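Local coordinates for major capsid protein P2 (Pseudoalteromonas phage pm2, PDB 2VVF), which forms the trimeric, double jelly-roll building block of the outer protein shell of a lipid-containing marine bacteriophage, at residues A[182-194]-A[232-244]. Sequence-based numbering, arbitrary orientation.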
ATOM      1  N   VAL A 182       6.452  31.175  -1.415  1.00 31.21           N
ATOM      2  CA  VAL A 182       5.003  31.005  -1.358  1.00 30.82           C
ATOM      3  C   VAL A 182       4.558  30.603   0.049  1.00 34.60           C
ATOM      4  O   VAL A 182       4.984  29.577   0.576  1.00 34.21           O
ATOM      5  CB  VAL A 182       4.496  30.025  -2.434  1.00 34.47           C
ATOM      6  CG1 VAL A 182       2.998  29.796  -2.287  1.00 34.18           C
ATOM      7  CG2 VAL A 182       4.822  30.554  -3.824  1.00 34.21           C
ATOM      8  N   ASP A 183       3.719  31.435   0.658  1.00 31.05           N
ATOM      9  CA  ASP A 183       3.234  31.196   2.014  1.00 30.78           C
ATOM     10  C   ASP A 183       1.933  30.399   2.031  1.00 33.75           C
ATOM     11  O   ASP A 183       1.793  29.430   2.781  1.00 33.27           O
ATOM     12  CB  ASP A 183       3.018  32.526   2.740  1.00 32.79           C
ATOM     13  CG  ASP A 183       4.316  33.238   3.052  1.00 45.19           C
ATOM     14  OD1 ASP A 183       5.289  32.561   3.450  1.00 46.08           O
ATOM     15  OD2 ASP A 183       4.361  34.479   2.905  1.00 52.31           O
ATOM     16  N   ALA A 184       0.972  30.837   1.227  1.00 29.45           N
ATOM     17  CA  ALA A 184      -0.325  30.182   1.164  1.00 28.81           C
ATOM     18  C   ALA A 184      -0.922  30.334  -0.226  1.00 31.78           C
ATOM     19  O   ALA A 184      -0.550  31.234  -0.977  1.00 31.24           O
ATOM     20  CB  ALA A 184      -1.262  30.762   2.212  1.00 29.48           C
ATOM     21  N   VAL A 185      -1.845  29.441  -0.562  1.00 27.70           N
ATOM     22  CA  VAL A 185      -2.492  29.466  -1.864  1.00 27.16           C
ATOM     23  C   VAL A 185      -3.971  29.147  -1.724  1.00 30.71           C
ATOM     24  O   VAL A 185      -4.384  28.445  -0.804  1.00 30.44           O
ATOM     25  CB  VAL A 185      -1.807  28.502  -2.859  1.00 30.85           C
ATOM     26  CG1 VAL A 185      -2.540  28.501  -4.199  1.00 30.51           C
ATOM     27  CG2 VAL A 185      -0.340  28.874  -3.040  1.00 30.60           C
ATOM     28  N   GLU A 186      -4.765  29.675  -2.646  1.00 27.09           N
ATOM     29  CA  GLU A 186      -6.201  29.450  -2.647  1.00 26.73           C
ATOM     30  C   GLU A 186      -6.625  29.094  -4.065  1.00 30.45           C
ATOM     31  O   GLU A 186      -6.181  29.719  -5.027  1.00 30.13           O
ATOM     32  CB  GLU A 186      -6.929  30.715  -2.182  1.00 28.10           C
ATOM     33  CG  GLU A 186      -8.445  30.642  -2.269  1.00 37.68           C
ATOM     34  CD  GLU A 186      -9.110  31.942  -1.855  1.00 57.05           C
ATOM     35  OE1 GLU A 186      -8.663  32.550  -0.861  1.00 52.32           O
ATOM     36  OE2 GLU A 186     -10.074  32.361  -2.530  1.00 50.75           O
ATOM     37  N   PHE A 187      -7.461  28.073  -4.196  1.00 26.79           N
ATOM     38  CA  PHE A 187      -7.932  27.657  -5.509  1.00 26.65           C
ATOM     39  C   PHE A 187      -9.448  27.744  -5.596  1.00 30.95           C
ATOM     40  O   PHE A 187     -10.157  27.265  -4.715  1.00 30.43           O
ATOM     41  CB  PHE A 187      -7.465  26.237  -5.834  1.00 28.31           C
ATOM     42  CG  PHE A 187      -7.950  25.731  -7.162  1.00 29.65           C
ATOM     43  CD1 PHE A 187      -7.334  26.127  -8.339  1.00 32.56           C
ATOM     44  CD2 PHE A 187      -9.035  24.870  -7.237  1.00 31.56           C
ATOM     45  CE1 PHE A 187      -7.786  25.669  -9.565  1.00 33.40           C
ATOM     46  CE2 PHE A 187      -9.492  24.408  -8.458  1.00 34.27           C
ATOM     47  CZ  PHE A 187      -8.865  24.806  -9.625  1.00 32.39           C
ATOM     48  N   GLN A 188      -9.945  28.360  -6.661  1.00 28.13           N
ATOM     49  CA  GLN A 188     -11.382  28.495  -6.839  1.00 28.18           C
ATOM     50  C   GLN A 188     -11.816  28.367  -8.291  1.00 32.59           C
ATOM     51  O   GLN A 188     -11.055  28.659  -9.213  1.00 32.15           O
ATOM     52  CB  GLN A 188     -11.881  29.813  -6.251  1.00 29.53           C
ATOM     53  CG  GLN A 188     -11.198  31.044  -6.809  1.00 43.69           C
ATOM     54  CD  GLN A 188     -11.843  32.329  -6.331  1.00 61.33           C
ATOM     55  OE1 GLN A 188     -11.579  32.795  -5.222  1.00 55.66           O
ATOM     56  NE2 GLN A 188     -12.708  32.899  -7.162  1.00 53.63           N
ATOM     57  N   ILE A 189     -13.049  27.913  -8.479  1.00 29.59           N
ATOM     58  CA  ILE A 189     -13.623  27.751  -9.805  1.00 29.62           C
ATOM     59  C   ILE A 189     -15.018  28.355  -9.788  1.00 34.21           C
ATOM     60  O   ILE A 189     -15.902  27.870  -9.083  1.00 33.97           O
ATOM     61  CB  ILE A 189     -13.671  26.266 -10.222  1.00 32.69           C
ATOM     62  CG1 ILE A 189     -12.259  25.677 -10.275  1.00 33.04           C
ATOM     63  CG2 ILE A 189     -14.365  26.112 -11.569  1.00 33.36           C
ATOM     64  CD1 ILE A 189     -12.230  24.179 -10.462  1.00 38.58           C
ATOM     65  N   ASP A 190     -15.204  29.433 -10.541  1.00 31.18           N
ATOM     66  CA  ASP A 190     -16.497  30.106 -10.598  1.00 31.08           C
ATOM     67  C   ASP A 190     -16.908  30.640  -9.228  1.00 35.19           C
ATOM     68  O   ASP A 190     -18.057  30.485  -8.810  1.00 34.75           O
ATOM     69  CB  ASP A 190     -17.572  29.156 -11.133  1.00 32.80           C
ATOM     70  CG  ASP A 190     -17.392  28.840 -12.606  1.00 41.82           C
ATOM     71  OD1 ASP A 190     -16.760  29.650 -13.317  1.00 41.96           O
ATOM     72  OD2 ASP A 190     -17.887  27.785 -13.053  1.00 47.97           O
ATOM     73  N   GLY A 191     -15.963  31.264  -8.533  1.00 31.92           N
ATOM     74  CA  GLY A 191     -16.230  31.834  -7.217  1.00 31.88           C
ATOM     75  C   GLY A 191     -16.140  30.808  -6.089  1.00 36.09           C
ATOM     76  O   GLY A 191     -15.806  31.149  -4.956  1.00 35.81           O
ATOM     77  N   THR A 192     -16.450  29.554  -6.400  1.00 32.73           N
ATOM     78  CA  THR A 192     -16.407  28.487  -5.403  1.00 32.41           C
ATOM     79  C   THR A 192     -14.979  28.195  -4.952  1.00 36.03           C
ATOM     80  O   THR A 192     -14.115  27.864  -5.765  1.00 35.84           O
ATOM     81  CB  THR A 192     -17.105  27.215  -5.906  1.00 40.09           C
ATOM     82  OG1 THR A 192     -18.498  27.482  -6.108  1.00 39.93           O
ATOM     83  CG2 THR A 192     -16.949  26.089  -4.897  1.00 38.30           C
ATOM     84  N   LYS A 193     -14.740  28.318  -3.651  1.00 32.11           N
ATOM     85  CA  LYS A 193     -13.419  28.080  -3.085  1.00 31.60           C
ATOM     86  C   LYS A 193     -13.214  26.611  -2.730  1.00 34.51           C
ATOM     87  O   LYS A 193     -13.519  26.180  -1.617  1.00 34.34           O
ATOM     88  CB  LYS A 193     -13.210  28.953  -1.845  1.00 34.14           C
ATOM     89  CG  LYS A 193     -11.824  29.558  -1.738  1.00 49.39           C
ATOM     90  CD  LYS A 193     -11.711  30.462  -0.521  1.00 59.70           C
ATOM     91  CE  LYS A 193     -12.807  31.516  -0.515  1.00 70.22           C
ATOM     92  NZ  LYS A 193     -12.507  32.618   0.441  1.00 79.27           N
ATOM     93  N   TRP A 194     -12.682  25.849  -3.678  1.00 30.11           N
ATOM     94  CA  TRP A 194     -12.435  24.428  -3.468  1.00 29.55           C
ATOM     95  C   TRP A 194     -11.265  24.195  -2.521  1.00 32.40           C
ATOM     96  O   TRP A 194     -11.205  23.184  -1.818  1.00 31.87           O
ATOM     97  CB  TRP A 194     -12.215  23.727  -4.805  1.00 28.18           C
ATOM     98  CG  TRP A 194     -13.484  23.592  -5.579  1.00 29.49           C
ATOM     99  CD1 TRP A 194     -13.909  24.386  -6.606  1.00 31.97           C
ATOM    100  CD2 TRP A 194     -14.550  22.674  -5.315  1.00 28.88           C
ATOM    101  NE1 TRP A 194     -15.155  23.988  -7.027  1.00 31.55           N
ATOM    102  CE2 TRP A 194     -15.570  22.936  -6.252  1.00 32.93           C
ATOM    103  CE3 TRP A 194     -14.728  21.635  -4.398  1.00 30.30           C
ATOM    104  CZ2 TRP A 194     -16.747  22.194  -6.299  1.00 32.22           C
ATOM    105  CZ3 TRP A 194     -15.898  20.901  -4.446  1.00 31.66           C
ATOM    106  CH2 TRP A 194     -16.894  21.187  -5.386  1.00 32.35           C
ATOM    107  N   SER A 232     -10.204  14.714  -9.549  1.00 21.67           N
ATOM    108  CA  SER A 232      -9.469  15.729 -10.289  1.00 21.34           C
ATOM    109  C   SER A 232     -10.417  16.781 -10.856  1.00 25.39           C
ATOM    110  O   SER A 232     -11.625  16.562 -10.943  1.00 24.87           O
ATOM    111  CB  SER A 232      -8.661  15.085 -11.419  1.00 24.27           C
ATOM    112  OG  SER A 232      -9.517  14.488 -12.376  1.00 31.25           O
ATOM    113  N   VAL A 233      -9.857  17.923 -11.241  1.00 22.18           N
ATOM    114  CA  VAL A 233     -10.646  19.012 -11.799  1.00 22.04           C
ATOM    115  C   VAL A 233     -11.117  18.699 -13.218  1.00 26.08           C
ATOM    116  O   VAL A 233     -10.306  18.517 -14.127  1.00 25.57           O
ATOM    117  CB  VAL A 233      -9.869  20.344 -11.759  1.00 25.86           C
ATOM    118  CG1 VAL A 233     -10.680  21.454 -12.412  1.00 25.61           C
ATOM    119  CG2 VAL A 233      -9.500  20.708 -10.328  1.00 25.62           C
ATOM    120  N   LEU A 234     -12.432  18.646 -13.404  1.00 22.84           N
ATOM    121  CA  LEU A 234     -13.002  18.395 -14.721  1.00 22.58           C
ATOM    122  C   LEU A 234     -13.209  19.728 -15.428  1.00 27.23           C
ATOM    123  O   LEU A 234     -14.068  20.520 -15.042  1.00 26.67           O
ATOM    124  CB  LEU A 234     -14.336  17.654 -14.610  1.00 22.42           C
ATOM    125  CG  LEU A 234     -15.074  17.480 -15.941  1.00 26.73           C
ATOM    126  CD1 LEU A 234     -14.159  16.861 -16.987  1.00 26.68           C
ATOM    127  CD2 LEU A 234     -16.333  16.645 -15.765  1.00 28.63           C
ATOM    128  N   LEU A 235     -12.398  19.982 -16.448  1.00 24.65           N
ATOM    129  CA  LEU A 235     -12.482  21.232 -17.189  1.00 24.85           C
ATOM    130  C   LEU A 235     -13.768  21.334 -18.006  1.00 30.36           C
ATOM    131  O   LEU A 235     -13.763  21.191 -19.229  1.00 29.74           O
ATOM    132  CB  LEU A 235     -11.239  21.428 -18.055  1.00 24.74           C
ATOM    133  CG  LEU A 235      -9.951  21.596 -17.239  1.00 29.05           C
ATOM    134  CD1 LEU A 235      -8.729  21.645 -18.140  1.00 29.10           C
ATOM    135  CD2 LEU A 235     -10.024  22.837 -16.364  1.00 30.95           C
ATOM    136  N   ASP A 236     -14.865  21.583 -17.295  1.00 28.06           N
ATOM    137  CA  ASP A 236     -16.190  21.721 -17.887  1.00 28.47           C
ATOM    138  C   ASP A 236     -16.236  22.899 -18.851  1.00 33.63           C
ATOM    139  O   ASP A 236     -15.800  24.003 -18.520  1.00 33.41           O
ATOM    140  CB  ASP A 236     -17.231  21.931 -16.783  1.00 30.41           C
ATOM    141  CG  ASP A 236     -18.623  21.486 -17.194  1.00 41.65           C
ATOM    142  OD1 ASP A 236     -19.257  22.178 -18.018  1.00 42.27           O
ATOM    143  OD2 ASP A 236     -19.096  20.459 -16.669  1.00 48.38           O
ATOM    144  N   GLN A 237     -16.803  22.664 -20.031  1.00 30.59           N
ATOM    145  CA  GLN A 237     -16.937  23.697 -21.053  1.00 30.56           C
ATOM    146  C   GLN A 237     -17.794  24.856 -20.555  1.00 35.34           C
ATOM    147  O   GLN A 237     -18.047  25.811 -21.289  1.00 35.66           O
ATOM    148  CB  GLN A 237     -17.564  23.089 -22.306  1.00 31.80           C
ATOM    149  CG  GLN A 237     -17.635  23.983 -23.501  1.00 45.91           C
ATOM    150  CD  GLN A 237     -18.092  23.229 -24.719  1.00 62.66           C
ATOM    151  OE1 GLN A 237     -18.286  22.031 -24.714  1.00 58.13           O
ATOM    152  NE2 GLN A 237     -18.180  23.917 -25.776  1.00 52.67           N
ATOM    153  N   MET A 238     -18.236  24.772 -19.305  1.00 32.04           N
ATOM    154  CA  MET A 238     -19.083  25.804 -18.718  1.00 31.91           C
ATOM    155  C   MET A 238     -18.424  26.605 -17.596  1.00 35.35           C
ATOM    156  O   MET A 238     -19.007  27.562 -17.091  1.00 34.60           O
ATOM    157  CB  MET A 238     -20.408  25.210 -18.240  1.00 34.41           C
ATOM    158  CG  MET A 238     -21.600  26.136 -18.439  1.00 38.36           C
ATOM    159  SD  MET A 238     -22.844  25.459 -19.551  1.00 42.69           S
ATOM    160  CE  MET A 238     -23.689  24.350 -18.442  1.00 39.43           C
ATOM    161  N   ILE A 239     -17.211  26.220 -17.211  1.00 32.11           N
ATOM    162  CA  ILE A 239     -16.490  26.945 -16.169  1.00 31.73           C
ATOM    163  C   ILE A 239     -16.168  28.346 -16.673  1.00 35.38           C
ATOM    164  O   ILE A 239     -15.621  28.510 -17.764  1.00 34.77           O
ATOM    165  CB  ILE A 239     -15.212  26.206 -15.730  1.00 34.75           C
ATOM    166  CG1 ILE A 239     -15.565  24.982 -14.881  1.00 35.10           C
ATOM    167  CG2 ILE A 239     -14.294  27.148 -14.960  1.00 35.25           C
ATOM    168  CD1 ILE A 239     -14.382  24.083 -14.584  1.00 41.57           C
ATOM    169  N   GLN A 240     -16.517  29.353 -15.881  1.00 32.47           N
ATOM    170  CA  GLN A 240     -16.283  30.740 -16.261  1.00 32.38           C
ATOM    171  C   GLN A 240     -14.972  31.282 -15.712  1.00 36.25           C
ATOM    172  O   GLN A 240     -14.341  32.142 -16.326  1.00 36.18           O
ATOM    173  CB  GLN A 240     -17.444  31.623 -15.798  1.00 33.79           C
ATOM    174  CG  GLN A 240     -17.890  32.647 -16.826  1.00 51.32           C
ATOM    175  CD  GLN A 240     -18.675  32.023 -17.961  1.00 71.82           C
ATOM    176  OE1 GLN A 240     -19.901  31.936 -17.908  1.00 67.29           O
ATOM    177  NE2 GLN A 240     -17.968  31.572 -18.991  1.00 64.70           N
ATOM    178  N   ASP A 241     -14.569  30.787 -14.546  1.00 32.53           N
ATOM    179  CA  ASP A 241     -13.346  31.256 -13.906  1.00 32.01           C
ATOM    180  C   ASP A 241     -12.601  30.160 -13.150  1.00 34.98           C
ATOM    181  O   ASP A 241     -13.153  29.508 -12.265  1.00 34.57           O
ATOM    182  CB  ASP A 241     -13.653  32.428 -12.968  1.00 33.73           C
ATOM    183  CG  ASP A 241     -12.407  33.191 -12.554  1.00 43.03           C
ATOM    184  OD1 ASP A 241     -11.758  33.801 -13.430  1.00 43.69           O
ATOM    185  OD2 ASP A 241     -12.086  33.193 -11.347  1.00 48.08           O
ATOM    186  N   LEU A 242     -11.337  29.975 -13.512  1.00 30.93           N
ATOM    187  CA  LEU A 242     -10.458  29.009 -12.863  1.00 30.47           C
ATOM    188  C   LEU A 242      -9.314  29.862 -12.326  1.00 34.14           C
ATOM    189  O   LEU A 242      -8.429  30.277 -13.078  1.00 33.78           O
ATOM    190  CB  LEU A 242      -9.936  28.004 -13.893  1.00 30.45           C
ATOM    191  CG  LEU A 242      -9.327  26.692 -13.395  1.00 35.00           C
ATOM    192  CD1 LEU A 242      -8.202  26.949 -12.404  1.00 35.14           C
ATOM    193  CD2 LEU A 242     -10.392  25.791 -12.795  1.00 37.30           C
ATOM    194  N   ARG A 243      -9.378  30.190 -11.039  1.00 30.33           N
ATOM    195  CA  ARG A 243      -8.408  31.098 -10.444  1.00 30.04           C
ATOM    196  C   ARG A 243      -7.517  30.534  -9.345  1.00 34.02           C
ATOM    197  O   ARG A 243      -7.910  29.640  -8.596  1.00 33.75           O
ATOM    198  CB  ARG A 243      -9.126  32.353  -9.948  1.00 29.68           C
ATOM    199  CG  ARG A 243      -8.228  33.390  -9.308  1.00 38.12           C
ATOM    200  CD  ARG A 243      -8.992  34.682  -9.105  1.00 44.69           C
ATOM    201  NE  ARG A 243      -9.849  34.986 -10.248  1.00 48.70           N
ATOM    202  CZ  ARG A 243      -9.518  35.821 -11.227  1.00 59.17           C
ATOM    203  NH1 ARG A 243      -8.349  36.444 -11.200  1.00 44.55           N
ATOM    204  NH2 ARG A 243     -10.356  36.034 -12.232  1.00 44.78           N
ATOM    205  N   LEU A 244      -6.326  31.109  -9.235  1.00 30.62           N
ATOM    206  CA  LEU A 244      -5.349  30.721  -8.228  1.00 30.54           C
ATOM    207  C   LEU A 244      -4.869  31.989  -7.527  1.00 34.52           C
ATOM    208  O   LEU A 244      -4.377  32.911  -8.174  1.00 34.07           O
ATOM    209  CB  LEU A 244      -4.161  30.027  -8.902  1.00 30.65           C
ATOM    210  CG  LEU A 244      -3.472  28.861  -8.192  1.00 35.43           C
ATOM    211  CD1 LEU A 244      -4.453  27.731  -7.922  1.00 35.61           C
ATOM    212  CD2 LEU A 244      -2.305  28.363  -9.032  1.00 37.96           C
TER
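Asp190 takes hold of the facing chain with a single carboxylate oxygen. Its OD1 accepts a hydrogen bond from Gln240 N at 2.6 Å through the syn lone pair, and the N of Asp241, 2.8 Å from that same OD1, arrives nearly along the C-O axis. With CG beside its own backbone N (chi1 -70°), the carboxylate turns toward these two N-H groups, just ahead of strand 242-248, while Asp190 N bonds back to Asp241 O. Asp190 is the second residue of the type I' turn (Ile189 to Thr192) that joins strands 182-189 and 192-199; strand 242-248 runs antiparallel to 182-189 on its other side, within the four-stranded sheet of the C-terminal jelly roll.

On the buried face, Ile189 spreads two branches. CG2 crosses to Ile239 CG2 at 3.5 Å, and CD1 meets Val233 CG1 tip to tip at 3.7 Å, bridging to the opposing sheet, where strand 233-234 pairs with 171-178. Phe187, its CG anti to the backbone N (chi1 178°), presents its ring edge to Leu244 CD1, which lies in the ring plane; Phe223 of the same chain meets this ring with its own, and Met1 of a neighbouring subunit packs against Phe187.

On the opposite face of the sheet, Gln188 and Arg243 run side by side, CG to CB 4.0 Å, their backbones joined by two hydrogen bonds. Their polar ends diverge: the amide OE1 accepts a hydrogen bond from Lys245 NZ, whereas the guanidinium, 83° from the amide plane, pairs with Asp241 and Glu160. The chemistry thus divides by face, with an apolar sandwich core inside, hydrogen-bonded and salt-bridged side chains outside, and one carboxylate gripping two main-chain N-H groups just before the strand begins.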